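Local structure of uncharacterized protein MJ1062 (Methanocaldococcus jannaschii, 3EO4) at residues Y37-I42 and E133-S138; N82-Q85 and P91-G94; F147-K152 and N156-E161. The protein is of unknown function, but this chain is its GNAT-type acetyltransferase domain, so it probably transfers an acyl group; the whole protein may also have hexosyltransferase activity. All coordinates share one frame; numbering follows the deposited sequence.

Contact 1: Y37-I42 and E133-S138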
ATOM      1  N   TYR A  37      11.015   2.115   2.623  1.00 18.03           N
ATOM      2  CA  TYR A  37      11.978   1.121   3.050  1.00 17.88           C
ATOM      3  C   TYR A  37      13.420   1.616   2.964  1.00 17.75           C
ATOM      4  O   TYR A  37      14.359   0.912   3.349  1.00 18.01           O
ATOM      5  CB  TYR A  37      11.717  -0.267   2.429  1.00 17.72           C
ATOM      6  CG  TYR A  37      11.919  -0.450   0.925  1.00 17.71           C
ATOM      7  CD1 TYR A  37      10.849  -0.787   0.090  1.00 15.81           C
ATOM      8  CD2 TYR A  37      13.188  -0.369   0.356  1.00 17.79           C
ATOM      9  CE1 TYR A  37      11.049  -1.004  -1.291  1.00 15.93           C
ATOM     10  CE2 TYR A  37      13.392  -0.587  -1.011  1.00 17.41           C
ATOM     11  CZ  TYR A  37      12.321  -0.904  -1.827  1.00 15.51           C
ATOM     12  OH  TYR A  37      12.555  -1.105  -3.181  1.00 15.37           O
ATOM     13  N   LYS A  38      13.574   2.835   2.447  1.00 17.59           N
ATOM     14  CA  LYS A  38      14.767   3.675   2.621  1.00 18.06           C
ATOM     15  C   LYS A  38      15.239   3.713   4.069  1.00 17.61           C
ATOM     16  O   LYS A  38      16.413   3.916   4.344  1.00 17.99           O
ATOM     17  CB  LYS A  38      14.349   5.125   2.421  1.00 19.12           C
ATOM     18  CG  LYS A  38      14.660   5.791   1.191  1.00 20.34           C
ATOM     19  CD  LYS A  38      14.180   7.224   1.404  1.00 22.21           C
ATOM     20  CE  LYS A  38      15.229   8.036   2.184  1.00 20.60           C
ATOM     21  NZ  LYS A  38      15.994   8.912   1.285  1.00 21.01           N
ATOM     22  N   PHE A  39      14.270   3.654   4.975  1.00 17.12           N
ATOM     23  CA  PHE A  39      14.497   3.810   6.400  1.00 16.48           C
ATOM     24  C   PHE A  39      14.598   2.478   7.167  1.00 16.28           C
ATOM     25  O   PHE A  39      14.700   2.483   8.393  1.00 17.40           O
ATOM     26  CB  PHE A  39      13.430   4.776   6.998  1.00 16.02           C
ATOM     27  CG  PHE A  39      13.376   6.138   6.303  1.00 12.91           C
ATOM     28  CD1 PHE A  39      14.513   6.918   6.191  1.00 11.77           C
ATOM     29  CD2 PHE A  39      12.175   6.630   5.769  1.00 13.47           C
ATOM     30  CE1 PHE A  39      14.495   8.173   5.558  1.00 10.14           C
ATOM     31  CE2 PHE A  39      12.131   7.885   5.120  1.00 15.19           C
ATOM     32  CZ  PHE A  39      13.324   8.661   5.011  1.00  9.67           C
ATOM     33  N   PHE A  40      14.624   1.349   6.456  1.00 16.21           N
ATOM     34  CA  PHE A  40      14.600   0.022   7.072  1.00 16.43           C
ATOM     35  C   PHE A  40      15.966  -0.634   6.891  1.00 16.94           C
ATOM     36  O   PHE A  40      16.500  -0.645   5.776  1.00 16.16           O
ATOM     37  CB  PHE A  40      13.559  -0.888   6.402  1.00 16.34           C
ATOM     38  CG  PHE A  40      12.130  -0.487   6.643  1.00 18.15           C
ATOM     39  CD1 PHE A  40      11.111  -1.064   5.885  1.00 19.85           C
ATOM     40  CD2 PHE A  40      11.798   0.461   7.594  1.00 18.63           C
ATOM     41  CE1 PHE A  40       9.805  -0.718   6.073  1.00 20.61           C
ATOM     42  CE2 PHE A  40      10.467   0.804   7.807  1.00 22.36           C
ATOM     43  CZ  PHE A  40       9.473   0.218   7.040  1.00 22.38           C
ATOM     44  N   TYR A  41      16.509  -1.171   7.981  1.00 17.01           N
ATOM     45  CA  TYR A  41      17.803  -1.847   7.972  1.00 17.96           C
ATOM     46  C   TYR A  41      17.923  -2.812   6.767  1.00 19.34           C
ATOM     47  O   TYR A  41      17.098  -3.712   6.584  1.00 20.10           O
ATOM     48  CB  TYR A  41      18.074  -2.546   9.324  1.00 17.32           C
ATOM     49  CG  TYR A  41      19.442  -3.196   9.409  1.00 17.92           C
ATOM     50  CD1 TYR A  41      20.601  -2.421   9.406  1.00 16.92           C
ATOM     51  CD2 TYR A  41      19.575  -4.571   9.469  1.00 16.79           C
ATOM     52  CE1 TYR A  41      21.846  -2.995   9.456  1.00 18.92           C
ATOM     53  CE2 TYR A  41      20.839  -5.168   9.544  1.00 20.40           C
ATOM     54  CZ  TYR A  41      21.962  -4.364   9.531  1.00 20.55           C
ATOM     55  OH  TYR A  41      23.215  -4.908   9.579  1.00 23.38           O
ATOM     56  N   ILE A  42      18.921  -2.540   5.926  1.00 20.08           N
ATOM     57  CA  ILE A  42      19.271  -3.307   4.708  1.00 21.50           C
ATOM     58  C   ILE A  42      18.197  -3.678   3.644  1.00 21.57           C
ATOM     59  O   ILE A  42      18.542  -4.335   2.656  1.00 21.55           O
ATOM     60  CB  ILE A  42      20.112  -4.578   5.023  1.00 22.06           C
ATOM     61  CG1 ILE A  42      19.198  -5.794   5.289  1.00 23.10           C
ATOM     62  CG2 ILE A  42      21.189  -4.276   6.069  1.00 22.21           C
ATOM     63  CD1 ILE A  42      19.144  -6.259   6.672  1.00 26.53           C
ATOM     64  N   GLU A 133      20.146   6.158  10.995  1.00 18.78           N
ATOM     65  CA  GLU A 133      20.703   7.492  11.020  1.00 20.11           C
ATOM     66  C   GLU A 133      20.048   8.445  10.031  1.00 20.12           C
ATOM     67  O   GLU A 133      20.006   9.645  10.297  1.00 21.30           O
ATOM     68  CB  GLU A 133      22.189   7.441  10.687  1.00 20.89           C
ATOM     69  CG  GLU A 133      23.019   6.866  11.777  1.00 24.27           C
ATOM     70  CD  GLU A 133      24.470   6.779  11.400  1.00 28.58           C
ATOM     71  OE1 GLU A 133      24.737   6.464  10.216  1.00 31.81           O
ATOM     72  OE2 GLU A 133      25.337   7.009  12.279  1.00 29.15           O
ATOM     73  N   ASN A 134      19.572   7.930   8.894  1.00 18.63           N
ATOM     74  CA  ASN A 134      19.056   8.791   7.836  1.00 17.41           C
ATOM     75  C   ASN A 134      17.594   9.127   8.064  1.00 16.93           C
ATOM     76  O   ASN A 134      17.046  10.019   7.421  1.00 16.23           O
ATOM     77  CB  ASN A 134      19.288   8.183   6.426  1.00 17.00           C
ATOM     78  CG  ASN A 134      18.514   6.879   6.201  1.00 17.54           C
ATOM     79  OD1 ASN A 134      18.503   6.013   7.060  1.00 17.91           O
ATOM     80  ND2 ASN A 134      17.864   6.744   5.040  1.00 16.15           N
ATOM     81  N   ASN A 135      16.966   8.418   9.004  1.00 17.23           N
ATOM     82  CA  ASN A 135      15.553   8.597   9.259  1.00 17.15           C
ATOM     83  C   ASN A 135      15.301   9.796  10.177  1.00 18.04           C
ATOM     84  O   ASN A 135      14.978   9.620  11.363  1.00 17.65           O
ATOM     85  CB  ASN A 135      14.941   7.318   9.804  1.00 16.63           C
ATOM     86  CG  ASN A 135      13.418   7.313   9.715  1.00 16.21           C
ATOM     87  OD1 ASN A 135      12.797   8.333   9.410  1.00 13.07           O
ATOM     88  ND2 ASN A 135      12.813   6.151   9.974  1.00 13.71           N
ATOM     89  N   ILE A 136      15.459  11.004   9.621  1.00 18.48           N
ATOM     90  CA  ILE A 136      15.341  12.239  10.403  1.00 19.28           C
ATOM     91  C   ILE A 136      13.956  12.502  11.023  1.00 19.57           C
ATOM     92  O   ILE A 136      13.869  13.036  12.131  1.00 19.70           O
ATOM     93  CB  ILE A 136      15.989  13.516   9.713  1.00 20.10           C
ATOM     94  CG1 ILE A 136      15.254  14.812  10.087  1.00 19.49           C
ATOM     95  CG2 ILE A 136      16.134  13.373   8.200  1.00 20.33           C
ATOM     96  CD1 ILE A 136      15.795  15.436  11.327  1.00 21.81           C
ATOM     97  N   ARG A 137      12.892  12.097  10.339  1.00 19.71           N
ATOM     98  CA  ARG A 137      11.528  12.325  10.835  1.00 19.95           C
ATOM     99  C   ARG A 137      11.249  11.423  12.028  1.00 19.99           C
ATOM    100  O   ARG A 137      10.584  11.821  12.995  1.00 18.27           O
ATOM    101  CB  ARG A 137      10.486  12.114   9.725  1.00 20.47           C
ATOM    102  CG  ARG A 137      10.490  13.276   8.711  1.00 23.23           C
ATOM    103  CD  ARG A 137       9.641  12.985   7.498  1.00 26.95           C
ATOM    104  NE  ARG A 137       9.613  14.087   6.535  1.00 31.92           N
ATOM    105  CZ  ARG A 137       8.946  15.240   6.688  1.00 34.12           C
ATOM    106  NH1 ARG A 137       8.987  16.160   5.728  1.00 35.96           N
ATOM    107  NH2 ARG A 137       8.245  15.494   7.786  1.00 32.93           N
ATOM    108  N   SER A 138      11.814  10.222  11.980  1.00 19.21           N
ATOM    109  CA  SER A 138      11.566   9.288  13.043  1.00 19.87           C
ATOM    110  C   SER A 138      12.362   9.675  14.292  1.00 18.63           C
ATOM    111  O   SER A 138      11.844   9.645  15.406  1.00 18.59           O
ATOM    112  CB  SER A 138      11.836   7.865  12.576  1.00 19.91           C
ATOM    113  OG  SER A 138      11.939   7.013  13.692  1.00 25.33           O
TER
HETATM  114  O   HOH W   1      14.532   4.014  10.676  1.00 16.00           O
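N135 ND2 has two polar partners, a water shared with F39 and a bound buffer molecule. The water accepts from N135 ND2 at 2.8 Å and donates to F39 O, so it bridges the two segments. The buffer molecule is MES, probably from the crystallisation liquor. N135 ND2 donates to it, and S138 OG is likewise hydrogen-bonded to MES.

The same amide lies flat on the F39 ring. The two planes are only 15° apart, and N135 CG comes to 3.6 Å from F39 CG. N135 OD1 is offset toward the rim of that face. K38 CB covers the opposite face of the ring, 4.0 Å above its plane and over its centre. The amide is turned onto the ring because CG of N135 is anti to the backbone N (chi1 -164°). N135 is also the N-cap of helix 136-144. Its OD1 accepts a weak capping bond from S138 N at 3.3 Å.

N134 makes the one direct hydrogen bond across the contact. N134 ND2 donates to K38 O at 3.3 Å, and the bond is nearly straight at 173°. The acceptor lies in the amide plane of N134, but the donor stands above the carbonyl plane of K38. N134 ND2 also lies 3.5 Å from F39 CD1, obliquely to the ring.

K38 and F39 are the corner residues of a type I turn, closed by F40 N to Y37 O. The turn sits in the loop before helix 49-58. The contact joins this loop to the start of helix 136-144 on the surface of the GNAT domain. The chemistry is that of neutral amides, carbonyls, water and one aromatic face. The loop is therefore held without any salt bridge between the two segments.

Contact 2: N82-Q85 and P91-G94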
ATOM      1  N   ASN A  82       3.548  -0.665  16.385  1.00 18.47           N
ATOM      2  CA  ASN A  82       3.788  -1.995  16.953  1.00 18.92           C
ATOM      3  C   ASN A  82       4.770  -1.939  18.130  1.00 19.34           C
ATOM      4  O   ASN A  82       5.554  -0.984  18.227  1.00 18.52           O
ATOM      5  CB  ASN A  82       4.305  -2.978  15.877  1.00 18.98           C
ATOM      6  CG  ASN A  82       5.684  -2.598  15.334  1.00 21.45           C
ATOM      7  OD1 ASN A  82       6.643  -2.436  16.092  1.00 25.48           O
ATOM      8  ND2 ASN A  82       5.796  -2.494  14.022  1.00 20.11           N
ATOM      9  N   VAL A  83       4.679  -2.939  19.029  1.00 18.88           N
ATOM     10  CA  VAL A  83       5.650  -3.171  20.118  1.00 18.46           C
ATOM     11  C   VAL A  83       6.043  -4.619  20.079  1.00 17.83           C
ATOM     12  O   VAL A  83       5.199  -5.487  19.919  1.00 16.72           O
ATOM     13  CB  VAL A  83       5.096  -2.883  21.540  1.00 18.52           C
ATOM     14  CG1 VAL A  83       4.616  -1.470  21.624  1.00 21.65           C
ATOM     15  CG2 VAL A  83       3.916  -3.765  21.848  1.00 18.93           C
ATOM     16  N   SER A  84       7.329  -4.872  20.231  1.00 17.85           N
ATOM     17  CA  SER A  84       7.821  -6.235  20.216  1.00 19.30           C
ATOM     18  C   SER A  84       8.799  -6.378  21.382  1.00 19.15           C
ATOM     19  O   SER A  84       9.077  -5.393  22.078  1.00 19.94           O
ATOM     20  CB  SER A  84       8.476  -6.529  18.862  1.00 19.09           C
ATOM     21  OG  SER A  84       9.527  -5.614  18.593  1.00 20.29           O
ATOM     22  N   GLN A  85       9.295  -7.590  21.608  1.00 18.94           N
ATOM     23  CA  GLN A  85      10.146  -7.895  22.757  1.00 19.08           C
ATOM     24  C   GLN A  85       9.426  -7.635  24.091  1.00 18.61           C
ATOM     25  O   GLN A  85      10.031  -7.141  25.036  1.00 19.29           O
ATOM     26  CB  GLN A  85      11.493  -7.140  22.653  1.00 19.24           C
ATOM     27  CG  GLN A  85      12.207  -7.403  21.327  1.00 20.98           C
ATOM     28  CD  GLN A  85      13.445  -6.553  21.103  1.00 26.30           C
ATOM     29  OE1 GLN A  85      13.559  -5.881  20.082  1.00 27.60           O
ATOM     30  NE2 GLN A  85      14.403  -6.617  22.029  1.00 29.53           N
ATOM     31  N   PRO A  91      10.588  -3.167  25.896  1.00 17.86           N
ATOM     32  CA  PRO A  91      10.087  -3.501  24.579  1.00 17.65           C
ATOM     33  C   PRO A  91      10.451  -2.458  23.517  1.00 17.50           C
ATOM     34  O   PRO A  91      10.681  -1.261  23.829  1.00 17.26           O
ATOM     35  CB  PRO A  91       8.565  -3.565  24.786  1.00 17.86           C
ATOM     36  CG  PRO A  91       8.316  -2.743  25.975  1.00 18.38           C
ATOM     37  CD  PRO A  91       9.501  -2.937  26.860  1.00 17.35           C
ATOM     38  N   GLU A  92      10.483  -2.933  22.280  1.00 17.06           N
ATOM     39  CA  GLU A  92      10.823  -2.131  21.121  1.00 17.97           C
ATOM     40  C   GLU A  92       9.562  -1.641  20.398  1.00 17.80           C
ATOM     41  O   GLU A  92       8.641  -2.430  20.126  1.00 17.60           O
ATOM     42  CB  GLU A  92      11.687  -2.947  20.183  1.00 17.18           C
ATOM     43  CG  GLU A  92      12.096  -2.185  18.941  1.00 19.86           C
ATOM     44  CD  GLU A  92      12.997  -3.016  18.036  1.00 22.97           C
ATOM     45  OE1 GLU A  92      13.696  -3.901  18.539  1.00 24.33           O
ATOM     46  OE2 GLU A  92      13.028  -2.773  16.817  1.00 26.44           O
ATOM     47  N   ILE A  93       9.538  -0.345  20.081  1.00 17.96           N
ATOM     48  CA  ILE A  93       8.389   0.271  19.383  1.00 18.55           C
ATOM     49  C   ILE A  93       8.762   0.524  17.931  1.00 18.49           C
ATOM     50  O   ILE A  93       9.813   1.110  17.656  1.00 17.44           O
ATOM     51  CB  ILE A  93       8.001   1.664  19.989  1.00 18.80           C
ATOM     52  CG1 ILE A  93       7.959   1.640  21.512  1.00 18.07           C
ATOM     53  CG2 ILE A  93       6.706   2.251  19.348  1.00 19.46           C
ATOM     54  CD1 ILE A  93       6.950   0.769  22.029  1.00 16.53           C
ATOM     55  N   GLY A  94       7.877   0.120  17.019  1.00 18.64           N
ATOM     56  CA  GLY A  94       8.011   0.430  15.590  1.00 18.47           C
ATOM     57  C   GLY A  94       6.825   1.246  15.087  1.00 18.70           C
ATOM     58  O   GLY A  94       5.690   1.089  15.576  1.00 17.19           O
TER
HETATM   59  O   HOH W   2       8.859  -3.371  17.329  1.00 27.36           O
HETATM   60  O   HOH W   3      11.993  -6.748  17.660  1.00 42.56           O
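N82 and S84 both turn their side chains between their own backbone N and carbonyl carbon (chi1 65° and 57°). This brings N82 OD1 and S84 OG to one water on the face they share with E92. The water donates to N82 OD1 at 2.7 Å and to E92 O at 3.0 Å. It accepts from S84 OG at 2.7 Å. Both of its protons are thus used, and it ties the two strands together. A second water donates to S84 OG on the same face. N82 OD1 also lies close over G94, 3.2 Å from G94 CA.

The backbones form an antiparallel hairpin. N82 with G94 and S84 with E92 are hydrogen-bonded pairs, each closed by two bonds. Between them V83 and I93 form a non-hydrogen-bonded pair. There V83 CA lies 3.1 Å from E92 O in a CA-H...O contact. The side chains of V83 and I93 lie side by side on the other face. V83 CG1 and I93 CD1 are 3.3 Å apart, tighter than usual van der Waals contact.

The V83 and I93 face packs on helix 107-121, against V115, W118 and L119. V83 bonds through its backbone to V63 of strand 63-71. P91 and I93 bond likewise to H128 of strand 126-132. In the GNAT fold the strands matching 92-97 and 126-132 splay apart to take up the acyl-CoA cofactor. The N82 side chain touches D64 of strand 63-71 and R62 just before it, and its ND2 donates to a bound MES.

Contact 3: F147-K152 and N156-E161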
ATOM      1  N   PHE A 147      12.482  10.368  24.178  1.00 13.26           N
ATOM      2  CA  PHE A 147      13.493   9.324  23.895  1.00 14.96           C
ATOM      3  C   PHE A 147      14.868   9.955  23.715  1.00 15.61           C
ATOM      4  O   PHE A 147      14.994  11.069  23.186  1.00 16.36           O
ATOM      5  CB  PHE A 147      13.183   8.525  22.631  1.00 13.64           C
ATOM      6  CG  PHE A 147      12.045   7.539  22.779  1.00 14.70           C
ATOM      7  CD1 PHE A 147      12.293   6.159  22.726  1.00 10.17           C
ATOM      8  CD2 PHE A 147      10.714   7.987  22.922  1.00 11.79           C
ATOM      9  CE1 PHE A 147      11.228   5.235  22.818  1.00 12.74           C
ATOM     10  CE2 PHE A 147       9.628   7.057  23.034  1.00 13.35           C
ATOM     11  CZ  PHE A 147       9.888   5.691  22.980  1.00 10.39           C
ATOM     12  N   LYS A 148      15.884   9.203  24.117  1.00 16.86           N
ATOM     13  CA  LYS A 148      17.278   9.667  24.175  1.00 17.96           C
ATOM     14  C   LYS A 148      18.148   8.660  23.469  1.00 18.31           C
ATOM     15  O   LYS A 148      18.060   7.474  23.766  1.00 18.22           O
ATOM     16  CB  LYS A 148      17.694   9.724  25.635  1.00 17.43           C
ATOM     17  CG  LYS A 148      19.088  10.181  25.908  1.00 21.93           C
ATOM     18  CD  LYS A 148      19.241  10.419  27.395  1.00 25.05           C
ATOM     19  CE  LYS A 148      20.073   9.344  28.025  1.00 27.27           C
ATOM     20  NZ  LYS A 148      21.496   9.738  27.819  1.00 29.51           N
ATOM     21  N   LYS A 149      18.973   9.122  22.534  1.00 18.70           N
ATOM     22  CA  LYS A 149      19.948   8.247  21.899  1.00 20.38           C
ATOM     23  C   LYS A 149      20.807   7.619  22.978  1.00 20.82           C
ATOM     24  O   LYS A 149      21.420   8.318  23.773  1.00 21.01           O
ATOM     25  CB  LYS A 149      20.839   9.005  20.900  1.00 19.50           C
ATOM     26  CG  LYS A 149      21.593   8.069  19.960  1.00 21.20           C
ATOM     27  CD  LYS A 149      22.695   8.798  19.181  1.00 22.19           C
ATOM     28  CE  LYS A 149      22.113   9.479  17.985  1.00 23.96           C
ATOM     29  NZ  LYS A 149      22.825  10.762  17.780  1.00 27.16           N
ATOM     30  N   THR A 150      20.847   6.298  22.998  1.00 22.18           N
ATOM     31  CA  THR A 150      21.444   5.574  24.118  1.00 23.55           C
ATOM     32  C   THR A 150      22.653   4.720  23.743  1.00 23.40           C
ATOM     33  O   THR A 150      23.600   4.630  24.511  1.00 23.35           O
ATOM     34  CB  THR A 150      20.347   4.742  24.854  1.00 23.58           C
ATOM     35  OG1 THR A 150      19.894   5.474  25.996  1.00 26.08           O
ATOM     36  CG2 THR A 150      20.841   3.400  25.326  1.00 25.17           C
ATOM     37  N   LYS A 151      22.628   4.135  22.550  1.00 23.81           N
ATOM     38  CA  LYS A 151      23.451   2.970  22.237  1.00 24.52           C
ATOM     39  C   LYS A 151      23.419   2.718  20.728  1.00 23.84           C
ATOM     40  O   LYS A 151      22.406   2.959  20.090  1.00 24.03           O
ATOM     41  CB  LYS A 151      22.857   1.753  22.962  1.00 24.93           C
ATOM     42  CG  LYS A 151      23.751   0.526  23.059  1.00 28.19           C
ATOM     43  CD  LYS A 151      22.929  -0.755  23.355  1.00 32.01           C
ATOM     44  CE  LYS A 151      21.978  -0.596  24.531  1.00 34.46           C
ATOM     45  NZ  LYS A 151      21.675  -1.905  25.201  1.00 37.29           N
ATOM     46  N   LYS A 152      24.517   2.232  20.157  1.00 24.08           N
ATOM     47  CA  LYS A 152      24.513   1.776  18.756  1.00 24.23           C
ATOM     48  C   LYS A 152      23.604   0.563  18.607  1.00 23.70           C
ATOM     49  O   LYS A 152      23.530  -0.275  19.502  1.00 24.18           O
ATOM     50  CB  LYS A 152      25.927   1.377  18.314  1.00 24.56           C
ATOM     51  CG  LYS A 152      26.698   2.418  17.528  1.00 25.60           C
ATOM     52  CD  LYS A 152      27.761   1.742  16.631  1.00 27.18           C
ATOM     53  CE  LYS A 152      27.317   1.578  15.128  1.00 30.25           C
ATOM     54  NZ  LYS A 152      25.817   1.688  14.815  1.00 27.94           N
ATOM     55  N   ASN A 156      24.957   1.968  11.165  1.00 21.71           N
ATOM     56  CA  ASN A 156      24.077   3.121  10.843  1.00 20.68           C
ATOM     57  C   ASN A 156      22.714   3.159  11.586  1.00 20.27           C
ATOM     58  O   ASN A 156      21.794   3.895  11.197  1.00 19.64           O
ATOM     59  CB  ASN A 156      23.838   3.221   9.318  1.00 20.39           C
ATOM     60  CG  ASN A 156      25.133   3.459   8.501  1.00 22.12           C
ATOM     61  OD1 ASN A 156      25.060   3.552   7.283  1.00 23.61           O
ATOM     62  ND2 ASN A 156      26.302   3.539   9.160  1.00 21.59           N
ATOM     63  N   GLU A 157      22.598   2.353  12.634  1.00 19.65           N
ATOM     64  CA  GLU A 157      21.370   2.188  13.413  1.00 19.19           C
ATOM     65  C   GLU A 157      21.636   2.548  14.898  1.00 19.05           C
ATOM     66  O   GLU A 157      22.677   2.178  15.464  1.00 18.35           O
ATOM     67  CB  GLU A 157      20.904   0.739  13.294  1.00 18.63           C
ATOM     68  CG  GLU A 157      19.534   0.422  13.856  1.00 21.02           C
ATOM     69  CD  GLU A 157      19.251  -1.076  13.866  1.00 21.88           C
ATOM     70  OE1 GLU A 157      20.033  -1.829  14.476  1.00 21.84           O
ATOM     71  OE2 GLU A 157      18.243  -1.499  13.282  1.00 24.65           O
ATOM     72  N   TRP A 158      20.689   3.265  15.508  1.00 18.72           N
ATOM     73  CA  TRP A 158      20.811   3.740  16.880  1.00 17.92           C
ATOM     74  C   TRP A 158      19.617   3.341  17.721  1.00 18.09           C
ATOM     75  O   TRP A 158      18.482   3.357  17.248  1.00 17.34           O
ATOM     76  CB  TRP A 158      20.906   5.267  16.894  1.00 17.96           C
ATOM     77  CG  TRP A 158      22.128   5.715  16.263  1.00 19.20           C
ATOM     78  CD1 TRP A 158      22.285   6.097  14.973  1.00 19.77           C
ATOM     79  CD2 TRP A 158      23.424   5.755  16.861  1.00 20.54           C
ATOM     80  NE1 TRP A 158      23.595   6.407  14.730  1.00 21.21           N
ATOM     81  CE2 TRP A 158      24.321   6.198  15.874  1.00 20.50           C
ATOM     82  CE3 TRP A 158      23.911   5.474  18.146  1.00 20.32           C
ATOM     83  CZ2 TRP A 158      25.674   6.375  16.122  1.00 19.27           C
ATOM     84  CZ3 TRP A 158      25.264   5.647  18.395  1.00 19.09           C
ATOM     85  CH2 TRP A 158      26.127   6.095  17.385  1.00 20.61           C
ATOM     86  N   ILE A 159      19.883   3.010  18.980  1.00 17.96           N
ATOM     87  CA  ILE A 159      18.822   2.763  19.946  1.00 17.35           C
ATOM     88  C   ILE A 159      18.588   4.043  20.730  1.00 17.32           C
ATOM     89  O   ILE A 159      19.559   4.699  21.162  1.00 17.78           O
ATOM     90  CB  ILE A 159      19.218   1.667  20.950  1.00 17.78           C
ATOM     91  CG1 ILE A 159      19.944   0.500  20.247  1.00 17.42           C
ATOM     92  CG2 ILE A 159      18.016   1.253  21.806  1.00 16.60           C
ATOM     93  CD1 ILE A 159      19.196  -0.091  19.082  1.00 18.94           C
ATOM     94  N   TYR A 160      17.306   4.371  20.877  1.00 15.84           N
ATOM     95  CA  TYR A 160      16.797   5.507  21.599  1.00 16.12           C
ATOM     96  C   TYR A 160      15.857   4.941  22.663  1.00 16.41           C
ATOM     97  O   TYR A 160      14.992   4.130  22.327  1.00 15.51           O
ATOM     98  CB  TYR A 160      15.969   6.390  20.649  1.00 15.95           C
ATOM     99  CG  TYR A 160      16.779   7.199  19.670  1.00 16.40           C
ATOM    100  CD1 TYR A 160      16.943   8.556  19.858  1.00 16.48           C
ATOM    101  CD2 TYR A 160      17.373   6.605  18.545  1.00 17.78           C
ATOM    102  CE1 TYR A 160      17.698   9.312  18.980  1.00 15.98           C
ATOM    103  CE2 TYR A 160      18.133   7.354  17.651  1.00 18.06           C
ATOM    104  CZ  TYR A 160      18.288   8.702  17.890  1.00 18.69           C
ATOM    105  OH  TYR A 160      19.003   9.468  17.028  1.00 20.21           O
ATOM    106  N   GLU A 161      16.010   5.362  23.925  1.00 16.37           N
ATOM    107  CA  GLU A 161      15.244   4.773  25.030  1.00 17.10           C
ATOM    108  C   GLU A 161      14.488   5.829  25.784  1.00 16.88           C
ATOM    109  O   GLU A 161      14.886   6.998  25.798  1.00 17.45           O
ATOM    110  CB  GLU A 161      16.132   4.017  26.017  1.00 16.58           C
ATOM    111  CG  GLU A 161      17.038   3.005  25.370  1.00 20.92           C
ATOM    112  CD  GLU A 161      17.584   1.947  26.335  1.00 26.88           C
ATOM    113  OE1 GLU A 161      18.065   0.900  25.831  1.00 29.34           O
ATOM    114  OE2 GLU A 161      17.534   2.146  27.581  1.00 28.56           O
TER
HETATM  115  O   HOH W   4      19.581  11.959  18.008  1.00 29.10           O
HETATM  116  O   HOH W   5      27.153   2.983  12.043  1.00 26.17           O
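W158 lies between two lysine chains in a beta hairpin with a classic bulge, the last hairpin of the GNAT fold. K149 CD sits over one face of the indole, 3.7 Å from W158 CE3. K152 CG lies over the opposite face, 3.6 Å from W158 CZ3. K152 NZ then reaches over the same face in a cation-pi contact, 4.9 Å from the centroid of the six-membered ring.

K149 also serves Y160. Its CG is anti to the backbone N (chi1 -164°), which lays the chain across the ring. K149 CB makes a CH-pi contact over the Y160 face. Further out, K149 CE lies 3.3 Å from Y160 OH. A water is hydrogen-bonded to Y160 OH at 2.7 Å and binds K149 NZ weakly. Replacing Y160 by an alanine would probably leave the K149 chain without the face it lies on and this water without its hydroxyl partner. At the far end of the hairpin, Y160 O lies at the edge of the F147 ring, 3.4 Å from F147 CD1.

The bulge shifts the register by one between K149, paired with Y160, and K151, paired with I159. I159 O accepts from T150 N at 2.8 Å, in the carbonyl plane, and weakly from K151 N. I159 N donates to K151 O. T150 CG2 touches the carboxylate carbon CD of E161.

A second shell surrounds these groups. The F147 ring meets F142 edge-to-face. W158 and Y160 bond through their backbones to I131 and A129 of strand 126-132, and Y160 packs on I139 and E143 of helix 136-144. E157 makes salt bridges to R154 and R130. K152 NZ bonds to R154 O, and W158 NE1 donates to E133 OE2.

Contact 1 is a surface contact of loops, made by amides, water and one phenyl face. Contacts 2 and 3 are partly buried beta hairpins; the pairing is regular in contact 2 and broken by a bulge in contact 3. Contact 2 sets its aliphatic pair against a helix. Contact 3 sets exposed lysines of 147-152 against a strand with buried I159 and Y160. Strand 126-132 lies between the two hairpins and bonds to both through its backbone. Contacts 1 and 3 touch directly, with E133 N and N156 O 2.8 Å apart. Contact 2 touches neither, its centre about 17 Å from that of contact 1. Both contacts 1 and 2 bind MES.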